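Local coordinates for protein predicted ATPase of the ABC class (Vibrio vulnificus, PDB 5D6A) that binds the ATP analogue AMP-PNP and, as a predicted ABC-class ATPase, probably hydrolyses ATP, at residues 32-36 with 153-159; 77-83 with 170-176; 482-488 with 504-510. All blocks are in the same frame, centred on the assembly; numbering follows the deposited sequence.

Interaction 1 (32-36 with 153-159); sequences LKKLE and ILAKKAI
Leu32 and Ile159 form the apolar centre of this contact, a packing of helix end against helix start in the N-terminal region of the ABC-class ATPase: the C-terminal end of helix 23-33 and the turn after it lie against the start of helix 155-172. Their side chains slide past each other in opposite directions, with CD2 of Leu32 3.4 Å from CG1 of Ile159. The torsions explain the reach: CG of Leu32 stands trans to the backbone nitrogen (chi1 -173°), and the branch ending in CD2 extends over the first turn of the facing helix. The same methyl also meets Ala158, 4.1 Å from its CB. On the outer flank the aliphatic part of Lys33 crosses Ile159 at about a right angle, CG against CD1.

The backbones come close at Ala155, whose CA is 5.0 Å from CA of Glu36; its small side chain, with CB facing the 32-36 segment, is consistent with that approach. Lys33 to Glu36 make a type I beta turn, and in this turn the carbonyl oxygen of Leu35 lies 3.4 Å from CB of Ile153. Ile46 and Gln45 touch Leu35 from outside the two segments, and Ile153 makes backbone hydrogen bonds with Lys37 and Gln38.

The polar edge belongs to Glu36. Although its CB bond is directed away overall, CB still touches Ala155, and a bend at chi2 folds the carboxylate back onto the helix start, where Leu154 holds the N-cap position. There the negative group would probably be favoured by the helix dipole. The one hydrogen bond across the contact runs from Ala155 N to Glu36 OE2 over 2.7 Å. It is bent to 133° at the hydrogen and meets OE2 on the syn side, 26° out of the carboxylate plane.

Interaction 2 (77-83 with 170-176); sequences RAWSLTG and IRRSTIE
Arg77 NH2 donates to Thr174 OG1 over 3.2 Å, a fairly straight bond (160° at the hydrogen) with the hydroxyl close to the guanidinium plane. That hydroxyl in turn donates to Ile170 O, in the carbonyl plane, so Thr174 links the arginine to the last turn of helix 155-172. A second bond joins the backbones: Glu176 N meets Thr82 O at 3.1 Å, nearly in line with the C=O bond.

A bend at chi3 (68°) turns the guanidinium of Arg77 so that its edge meets the threonine hydroxyl. CG of Arg171 covers one face, while Ile175 lies at the edge, its CG1 3.4 Å from NH2. Arg77 NE is bonded to Asp54 O, and Arg171 NE makes a salt bridge with Asp54 OD2, so one residue engages both arginines. Farther along, CB of Thr82 rests 3.3 Å from Thr174 O, and Glu176 extends beside Gly83 toward its salt bridge with Lys181.

The contact thus ties the end of strand 71-78 and its following loop to the C-terminal end of helix 155-172. The Asp54 carboxylate probably offsets the charge of Arg171, while the buried Arg77 is held by neutral oxygens, Asp54 O at NE and Thr174 OG1 at NH2.

Interaction 3 (482-488 with 504-510); sequences AKGKDSL and ESSDEVN
Val509 of helix 506-519 meets Ala482 and Leu488 as it packs against the 482-488 hairpin, and its two methyls divide the work. A chi1 of 177° sends CG1 away from the backbone N, and that methyl lies 3.3 Å from CB of Ala482 and 3.8 Å from CB of Leu488, while CG2 faces the Lys485 backbone at the turn. Leu488 and Val509 run past each other in opposite directions, and CD1 of Leu488 lies 3.6 Å from Val509 O; beyond, Leu488 also touches Ile512 and Trp516 of the same helix.

At one end Asn510 brings its amide oxygen to the strand: Ala482 N donates to OD1 in a weak bond, bent to 121°. At the other end Ser506 sets CB 3.2 Å from Gly484 O. Lys485 lays CD alongside Glu504 O, and its chain turns only beyond that, at chi3. Glu504 directs its carboxylate to Arg280.

The helix start is closed by its own residues. Ser505 OG takes Asp507 N, while the carboxylate of Glu508 reaches back through OE2 to the amides of Glu504 and Ser505. Ser505 and Glu508 together form a capping box, set against the turn of a beta hairpin within the MRB1590 C-terminal family region.

Interactions 1 and 2 hold the same helix, 155-172, at its two ends, about 28 Å apart between centres; both belong to the N-terminal region of the protein, and each is partly buried. Interaction 1 joins helix to helix around leucine, isoleucine and alanine, with a single carboxylate at its polar edge. Interaction 2 joins the helix end to a strand and loop through a buried arginine and one backbone hydrogen bond. Interaction 3 stands apart in the C-terminal region, its nearest atoms about 17 Å from those of interaction 2. It is a surface contact between hairpin and helix, centred on one valine, with just a weak hydrogen bond across it.

Interaction 1 (32-36 with 153-159)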
loop_
_atom_site.group_PDB
_atom_site.type_symbol
_atom_site.label_atom_id
_atom_site.label_comp_id
_atom_site.label_asym_id
_atom_site.label_seq_id
_atom_site.Cartn_x
_atom_site.Cartn_y
_atom_site.Cartn_z
ATOM N N LEU A 32 25.300 15.737 -34.485
ATOM C CA LEU A 32 24.255 14.744 -34.270
ATOM C C LEU A 32 23.986 13.916 -35.535
ATOM O O LEU A 32 23.634 12.742 -35.441
ATOM C CB LEU A 32 22.981 15.442 -33.772
ATOM C CG LEU A 32 21.780 14.611 -33.315
ATOM C CD1 LEU A 32 22.161 13.579 -32.264
ATOM C CD2 LEU A 32 20.696 15.533 -32.771
ATOM N N LYS A 33 24.162 14.521 -36.710
ATOM C CA LYS A 33 23.954 13.814 -37.983
ATOM C C LYS A 33 24.872 12.603 -38.115
ATOM O O LYS A 33 24.458 11.553 -38.607
ATOM C CB LYS A 33 24.200 14.740 -39.180
ATOM C CG LYS A 33 23.168 15.836 -39.383
ATOM C CD LYS A 33 23.559 16.716 -40.562
ATOM C CE LYS A 33 22.556 17.832 -40.807
ATOM N NZ LYS A 33 21.204 17.319 -41.157
ATOM N N LYS A 34 26.120 12.761 -37.678
ATOM C CA LYS A 34 27.117 11.692 -37.755
ATOM C C LYS A 34 26.735 10.450 -36.952
ATOM O O LYS A 34 27.208 9.351 -37.242
ATOM C CB LYS A 34 28.479 12.198 -37.270
ATOM C CG LYS A 34 29.076 13.317 -38.108
ATOM C CD LYS A 34 30.438 13.730 -37.570
ATOM C CE LYS A 34 31.064 14.835 -38.404
ATOM N NZ LYS A 34 32.383 15.252 -37.857
ATOM N N LEU A 35 25.879 10.625 -35.951
ATOM C CA LEU A 35 25.457 9.515 -35.103
ATOM C C LEU A 35 24.326 8.678 -35.710
ATOM O O LEU A 35 23.807 7.778 -35.053
ATOM C CB LEU A 35 25.024 10.044 -33.730
ATOM C CG LEU A 35 26.070 10.849 -32.952
ATOM C CD1 LEU A 35 25.493 11.329 -31.631
ATOM C CD2 LEU A 35 27.330 10.029 -32.721
ATOM N N GLU A 36 23.949 8.964 -36.957
ATOM C CA GLU A 36 22.866 8.226 -37.615
ATOM C C GLU A 36 23.197 6.736 -37.768
ATOM O O GLU A 36 24.297 6.372 -38.186
ATOM C CB GLU A 36 22.551 8.846 -38.985
ATOM C CG GLU A 36 21.395 8.189 -39.737
ATOM C CD GLU A 36 20.059 8.294 -39.013
ATOM O OE1 GLU A 36 19.194 7.419 -39.227
ATOM O OE2 GLU A 36 19.871 9.241 -38.223
ATOM N N ILE A 153 20.538 4.504 -33.599
ATOM C CA ILE A 153 20.135 5.897 -33.412
ATOM C C ILE A 153 19.473 6.548 -34.626
ATOM O O ILE A 153 19.981 6.468 -35.746
ATOM C CB ILE A 153 21.347 6.768 -33.004
ATOM C CG1 ILE A 153 21.923 6.279 -31.669
ATOM C CG2 ILE A 153 20.951 8.239 -32.921
ATOM C CD1 ILE A 153 23.119 7.066 -31.177
ATOM N N LEU A 154 18.334 7.194 -34.375
ATOM C CA LEU A 154 17.607 7.946 -35.390
ATOM C C LEU A 154 17.939 9.412 -35.147
ATOM O O LEU A 154 17.245 10.103 -34.401
ATOM C CB LEU A 154 16.098 7.716 -35.280
ATOM C CG LEU A 154 15.581 6.315 -35.605
ATOM C CD1 LEU A 154 14.089 6.225 -35.321
ATOM C CD2 LEU A 154 15.881 5.948 -37.053
ATOM N N ALA A 155 19.021 9.868 -35.770
ATOM C CA ALA A 155 19.486 11.241 -35.614
ATOM C C ALA A 155 18.472 12.257 -36.116
ATOM O O ALA A 155 18.205 13.249 -35.444
ATOM C CB ALA A 155 20.816 11.437 -36.327
ATOM N N LYS A 156 17.903 12.008 -37.292
ATOM C CA LYS A 156 16.930 12.935 -37.875
ATOM C C LYS A 156 15.753 13.196 -36.938
ATOM O O LYS A 156 15.262 14.322 -36.854
ATOM C CB LYS A 156 16.426 12.425 -39.228
ATOM C CG LYS A 156 15.513 13.411 -39.938
ATOM C CD LYS A 156 15.176 12.968 -41.349
ATOM C CE LYS A 156 14.356 14.030 -42.060
ATOM N NZ LYS A 156 14.053 13.657 -43.467
ATOM N N LYS A 157 15.306 12.158 -36.234
ATOM C CA LYS A 157 14.193 12.298 -35.303
ATOM C C LYS A 157 14.709 13.086 -34.097
ATOM O O LYS A 157 14.074 14.039 -33.648
ATOM C CB LYS A 157 13.678 10.924 -34.857
ATOM C CG LYS A 157 12.181 10.863 -34.569
ATOM C CD LYS A 157 11.676 11.980 -33.674
ATOM C CE LYS A 157 10.175 11.866 -33.460
ATOM N NZ LYS A 157 9.632 13.002 -32.665
ATOM N N ALA A 158 15.877 12.685 -33.594
ATOM C CA ALA A 158 16.510 13.349 -32.450
ATOM C C ALA A 158 16.703 14.842 -32.713
ATOM O O ALA A 158 16.492 15.665 -31.821
ATOM C CB ALA A 158 17.844 12.691 -32.129
ATOM N N ILE A 159 17.111 15.177 -33.936
ATOM C CA ILE A 159 17.300 16.568 -34.345
ATOM C C ILE A 159 15.964 17.303 -34.260
ATOM O O ILE A 159 15.877 18.387 -33.682
ATOM C CB ILE A 159 17.851 16.666 -35.789
ATOM C CG1 ILE A 159 19.292 16.149 -35.854
ATOM C CG2 ILE A 159 17.845 18.106 -36.285
ATOM C CD1 ILE A 159 19.849 16.059 -37.259
#

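Interaction 2 (77-83 with 170-176)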
loop_
_atom_site.group_PDB
_atom_site.type_symbol
_atom_site.label_atom_id
_atom_site.label_comp_id
_atom_site.label_asym_id
_atom_site.label_seq_id
_atom_site.Cartn_x
_atom_site.Cartn_y
_atom_site.Cartn_z
ATOM N N ARG A 77 17.337 30.435 -19.041
ATOM C CA ARG A 77 16.972 31.667 -19.731
ATOM C C ARG A 77 17.077 32.880 -18.822
ATOM O O ARG A 77 16.386 32.953 -17.809
ATOM C CB ARG A 77 15.545 31.607 -20.259
ATOM C CG ARG A 77 15.291 30.546 -21.307
ATOM C CD ARG A 77 14.166 31.017 -22.206
ATOM N NE ARG A 77 14.594 32.173 -23.001
ATOM C CZ ARG A 77 13.798 32.912 -23.771
ATOM N NH1 ARG A 77 14.303 33.934 -24.453
ATOM N NH2 ARG A 77 12.500 32.644 -23.862
ATOM N N ALA A 78 17.917 33.841 -19.205
ATOM C CA ALA A 78 18.104 35.068 -18.432
ATOM C C ALA A 78 16.835 35.916 -18.454
ATOM O O ALA A 78 16.145 35.969 -19.468
ATOM C CB ALA A 78 19.279 35.861 -18.983
ATOM N N TRP A 79 16.545 36.584 -17.338
ATOM C CA TRP A 79 15.334 37.413 -17.209
ATOM C C TRP A 79 15.141 38.477 -18.297
ATOM O O TRP A 79 14.014 38.896 -18.559
ATOM C CB TRP A 79 15.299 38.116 -15.846
ATOM C CG TRP A 79 15.185 37.202 -14.675
ATOM C CD1 TRP A 79 16.178 36.846 -13.813
ATOM C CD2 TRP A 79 14.005 36.524 -14.233
ATOM N NE1 TRP A 79 15.690 35.986 -12.859
ATOM C CE2 TRP A 79 14.357 35.772 -13.096
ATOM C CE3 TRP A 79 12.684 36.477 -14.692
ATOM C CZ2 TRP A 79 13.437 34.984 -12.407
ATOM C CZ3 TRP A 79 11.769 35.691 -14.007
ATOM C CH2 TRP A 79 12.150 34.958 -12.877
ATOM N N SER A 80 16.230 38.923 -18.914
ATOM C CA SER A 80 16.152 39.962 -19.944
ATOM C C SER A 80 15.376 39.533 -21.189
ATOM O O SER A 80 14.661 40.337 -21.791
ATOM C CB SER A 80 17.559 40.384 -20.366
ATOM O OG SER A 80 18.304 40.830 -19.250
ATOM N N LEU A 81 15.510 38.263 -21.554
ATOM C CA LEU A 81 14.882 37.727 -22.758
ATOM C C LEU A 81 13.476 37.156 -22.544
ATOM O O LEU A 81 12.845 36.705 -23.502
ATOM C CB LEU A 81 15.776 36.621 -23.324
ATOM C CG LEU A 81 17.264 36.966 -23.459
ATOM C CD1 LEU A 81 18.045 35.767 -23.973
ATOM C CD2 LEU A 81 17.468 38.180 -24.357
ATOM N N THR A 82 12.983 37.194 -21.307
ATOM C CA THR A 82 11.680 36.605 -20.972
ATOM C C THR A 82 10.521 37.587 -20.805
ATOM O O THR A 82 9.374 37.243 -21.087
ATOM C CB THR A 82 11.779 35.801 -19.660
ATOM O OG1 THR A 82 12.129 36.677 -18.582
ATOM C CG2 THR A 82 12.830 34.700 -19.779
ATOM N N GLY A 83 10.813 38.796 -20.333
ATOM C CA GLY A 83 9.766 39.788 -20.083
ATOM C C GLY A 83 8.993 39.451 -18.813
ATOM O O GLY A 83 7.823 39.810 -18.673
ATOM N N ILE A 170 10.618 25.606 -24.826
ATOM C CA ILE A 170 11.445 26.322 -23.854
ATOM C C ILE A 170 11.209 27.827 -23.959
ATOM O O ILE A 170 11.202 28.530 -22.947
ATOM C CB ILE A 170 12.947 26.017 -24.050
ATOM C CG1 ILE A 170 13.236 24.551 -23.710
ATOM C CG2 ILE A 170 13.799 26.919 -23.167
ATOM C CD1 ILE A 170 14.635 24.091 -24.068
ATOM N N ARG A 171 11.017 28.315 -25.183
ATOM C CA ARG A 171 10.771 29.739 -25.404
ATOM C C ARG A 171 9.348 30.129 -25.025
ATOM O O ARG A 171 9.144 30.973 -24.156
ATOM C CB ARG A 171 11.053 30.131 -26.860
ATOM C CG ARG A 171 12.524 30.059 -27.237
ATOM C CD ARG A 171 12.780 30.566 -28.648
ATOM N NE ARG A 171 14.202 30.489 -28.995
ATOM C CZ ARG A 171 14.774 29.510 -29.695
ATOM N NH1 ARG A 171 14.060 28.498 -30.177
ATOM N NH2 ARG A 171 16.080 29.555 -29.936
ATOM N N ARG A 172 8.371 29.498 -25.665
ATOM C CA ARG A 172 6.959 29.803 -25.411
ATOM C C ARG A 172 6.567 29.756 -23.935
ATOM O O ARG A 172 5.777 30.580 -23.473
ATOM C CB ARG A 172 6.060 28.859 -26.206
ATOM C CG ARG A 172 6.162 29.023 -27.713
ATOM C CD ARG A 172 5.266 28.020 -28.418
ATOM N NE ARG A 172 3.850 28.263 -28.144
ATOM C CZ ARG A 172 2.861 27.442 -28.491
ATOM N NH1 ARG A 172 3.121 26.294 -29.111
ATOM N NH2 ARG A 172 1.605 27.761 -28.198
ATOM N N SER A 173 7.119 28.799 -23.197
ATOM C CA SER A 173 6.796 28.656 -21.779
ATOM C C SER A 173 7.434 29.743 -20.913
ATOM O O SER A 173 7.026 29.937 -19.772
ATOM C CB SER A 173 7.231 27.281 -21.263
ATOM O OG SER A 173 8.642 27.153 -21.288
ATOM N N THR A 174 8.430 30.441 -21.456
ATOM C CA THR A 174 9.133 31.492 -20.708
ATOM C C THR A 174 9.159 32.849 -21.422
ATOM O O THR A 174 10.193 33.513 -21.464
ATOM C CB THR A 174 10.579 31.065 -20.406
ATOM O OG1 THR A 174 11.225 30.703 -21.629
ATOM C CG2 THR A 174 10.598 29.875 -19.464
ATOM N N ILE A 175 8.018 33.245 -21.983
ATOM C CA ILE A 175 7.863 34.543 -22.649
ATOM C C ILE A 175 6.483 35.086 -22.296
ATOM O O ILE A 175 5.463 34.510 -22.681
ATOM C CB ILE A 175 8.026 34.450 -24.180
ATOM C CG1 ILE A 175 9.468 34.083 -24.537
ATOM C CG2 ILE A 175 7.678 35.780 -24.835
ATOM C CD1 ILE A 175 9.715 33.904 -26.019
ATOM N N GLU A 176 6.466 36.192 -21.556
ATOM C CA GLU A 176 5.226 36.825 -21.092
ATOM C C GLU A 176 4.050 36.696 -22.073
ATOM O O GLU A 176 3.028 36.092 -21.745
ATOM C CB GLU A 176 5.488 38.304 -20.766
ATOM C CG GLU A 176 4.290 39.050 -20.192
ATOM C CD GLU A 176 4.563 40.526 -19.940
ATOM O OE1 GLU A 176 5.609 41.042 -20.392
ATOM O OE2 GLU A 176 3.716 41.180 -19.297
#

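Interaction 3 (482-488 with 504-510)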
loop_
_atom_site.group_PDB
_atom_site.type_symbol
_atom_site.label_atom_id
_atom_site.label_comp_id
_atom_site.label_asym_id
_atom_site.label_seq_id
_atom_site.Cartn_x
_atom_site.Cartn_y
_atom_site.Cartn_z
ATOM N N ALA A 482 13.165 6.728 -5.554
ATOM C CA ALA A 482 11.862 6.407 -5.011
ATOM C C ALA A 482 11.034 5.633 -6.025
ATOM O O ALA A 482 11.121 5.885 -7.229
ATOM C CB ALA A 482 11.139 7.686 -4.629
ATOM N N LYS A 483 10.252 4.676 -5.527
ATOM C CA LYS A 483 9.331 3.903 -6.352
ATOM C C LYS A 483 7.941 4.365 -5.962
ATOM O O LYS A 483 7.285 3.761 -5.110
ATOM C CB LYS A 483 9.484 2.397 -6.134
ATOM C CG LYS A 483 10.788 1.826 -6.663
ATOM C CD LYS A 483 10.810 0.308 -6.556
ATOM C CE LYS A 483 12.082 -0.272 -7.156
ATOM N NZ LYS A 483 12.106 -1.761 -7.098
ATOM N N GLY A 484 7.508 5.456 -6.581
ATOM C CA GLY A 484 6.209 6.042 -6.287
ATOM C C GLY A 484 6.281 6.803 -4.981
ATOM O O GLY A 484 7.332 7.327 -4.618
ATOM N N LYS A 485 5.160 6.858 -4.271
ATOM C CA LYS A 485 5.083 7.552 -2.989
ATOM C C LYS A 485 5.312 6.598 -1.821
ATOM O O LYS A 485 5.739 7.017 -0.746
ATOM C CB LYS A 485 3.701 8.189 -2.821
ATOM C CG LYS A 485 3.320 9.177 -3.911
ATOM C CD LYS A 485 1.923 9.752 -3.701
ATOM C CE LYS A 485 0.835 8.687 -3.781
ATOM N NZ LYS A 485 -0.536 9.264 -3.681
ATOM N N ASP A 486 5.032 5.316 -2.043
ATOM C CA ASP A 486 5.124 4.297 -1.000
ATOM C C ASP A 486 6.522 3.850 -0.595
ATOM O O ASP A 486 6.739 3.527 0.567
ATOM C CB ASP A 486 4.322 3.060 -1.421
ATOM C CG ASP A 486 2.835 3.333 -1.529
ATOM O OD1 ASP A 486 2.400 4.453 -1.183
ATOM O OD2 ASP A 486 2.098 2.420 -1.956
ATOM N N SER A 487 7.465 3.822 -1.529
ATOM C CA SER A 487 8.805 3.322 -1.215
ATOM C C SER A 487 9.945 4.285 -1.524
ATOM O O SER A 487 9.860 5.094 -2.441
ATOM C CB SER A 487 9.045 2.006 -1.961
ATOM O OG SER A 487 10.339 1.489 -1.698
ATOM N N LEU A 488 11.010 4.174 -0.734
ATOM C CA LEU A 488 12.216 4.982 -0.898
ATOM C C LEU A 488 13.440 4.093 -0.746
ATOM O O LEU A 488 13.636 3.471 0.298
ATOM C CB LEU A 488 12.282 6.102 0.138
ATOM C CG LEU A 488 13.613 6.870 0.183
ATOM C CD1 LEU A 488 13.967 7.470 -1.173
ATOM C CD2 LEU A 488 13.569 7.943 1.259
ATOM N N GLU A 504 2.348 13.877 -1.249
ATOM C CA GLU A 504 1.678 14.163 -2.512
ATOM C C GLU A 504 2.383 13.580 -3.738
ATOM O O GLU A 504 1.747 12.944 -4.572
ATOM C CB GLU A 504 1.562 15.678 -2.677
ATOM C CG GLU A 504 0.839 16.130 -3.933
ATOM C CD GLU A 504 -0.626 15.739 -3.959
ATOM O OE1 GLU A 504 -1.236 15.599 -2.878
ATOM O OE2 GLU A 504 -1.170 15.598 -5.070
ATOM N N SER A 505 3.690 13.804 -3.844
ATOM C CA SER A 505 4.448 13.353 -5.011
ATOM C C SER A 505 5.670 12.512 -4.681
ATOM O O SER A 505 6.236 12.608 -3.590
ATOM C CB SER A 505 4.901 14.570 -5.822
ATOM O OG SER A 505 5.725 14.191 -6.912
ATOM N N SER A 506 6.073 11.686 -5.645
ATOM C CA SER A 506 7.267 10.870 -5.492
ATOM C C SER A 506 8.480 11.798 -5.545
ATOM O O SER A 506 9.565 11.428 -5.109
ATOM C CB SER A 506 7.358 9.811 -6.588
ATOM O OG SER A 506 7.490 10.414 -7.854
ATOM N N ASP A 507 8.282 13.002 -6.095
ATOM C CA ASP A 507 9.349 14.003 -6.177
ATOM C C ASP A 507 9.844 14.355 -4.790
ATOM O O ASP A 507 11.043 14.472 -4.576
ATOM C CB ASP A 507 8.874 15.279 -6.879
ATOM C CG ASP A 507 8.575 15.067 -8.354
ATOM O OD1 ASP A 507 8.613 13.911 -8.827
ATOM O OD2 ASP A 507 8.298 16.070 -9.045
ATOM N N GLU A 508 8.924 14.536 -3.849
ATOM C CA GLU A 508 9.344 14.847 -2.482
ATOM C C GLU A 508 9.976 13.626 -1.802
ATOM O O GLU A 508 10.807 13.779 -0.915
ATOM C CB GLU A 508 8.236 15.530 -1.638
ATOM C CG GLU A 508 6.849 14.907 -1.669
ATOM C CD GLU A 508 5.801 15.743 -0.937
ATOM O OE1 GLU A 508 6.164 16.573 -0.079
ATOM O OE2 GLU A 508 4.599 15.557 -1.215
ATOM N N VAL A 509 9.615 12.424 -2.248
ATOM C CA VAL A 509 10.221 11.201 -1.710
ATOM C C VAL A 509 11.679 11.152 -2.183
ATOM O O VAL A 509 12.578 10.787 -1.418
ATOM C CB VAL A 509 9.465 9.924 -2.135
ATOM C CG1 VAL A 509 10.171 8.681 -1.611
ATOM C CG2 VAL A 509 8.034 9.959 -1.628
ATOM N N ASN A 510 11.910 11.518 -3.444
ATOM C CA ASN A 510 13.270 11.575 -3.973
ATOM C C ASN A 510 14.057 12.621 -3.206
ATOM O O ASN A 510 15.204 12.392 -2.830
ATOM C CB ASN A 510 13.283 11.907 -5.468
ATOM C CG ASN A 510 12.909 10.723 -6.337
ATOM O OD1 ASN A 510 13.284 9.582 -6.053
ATOM N ND2 ASN A 510 12.197 10.990 -7.427
#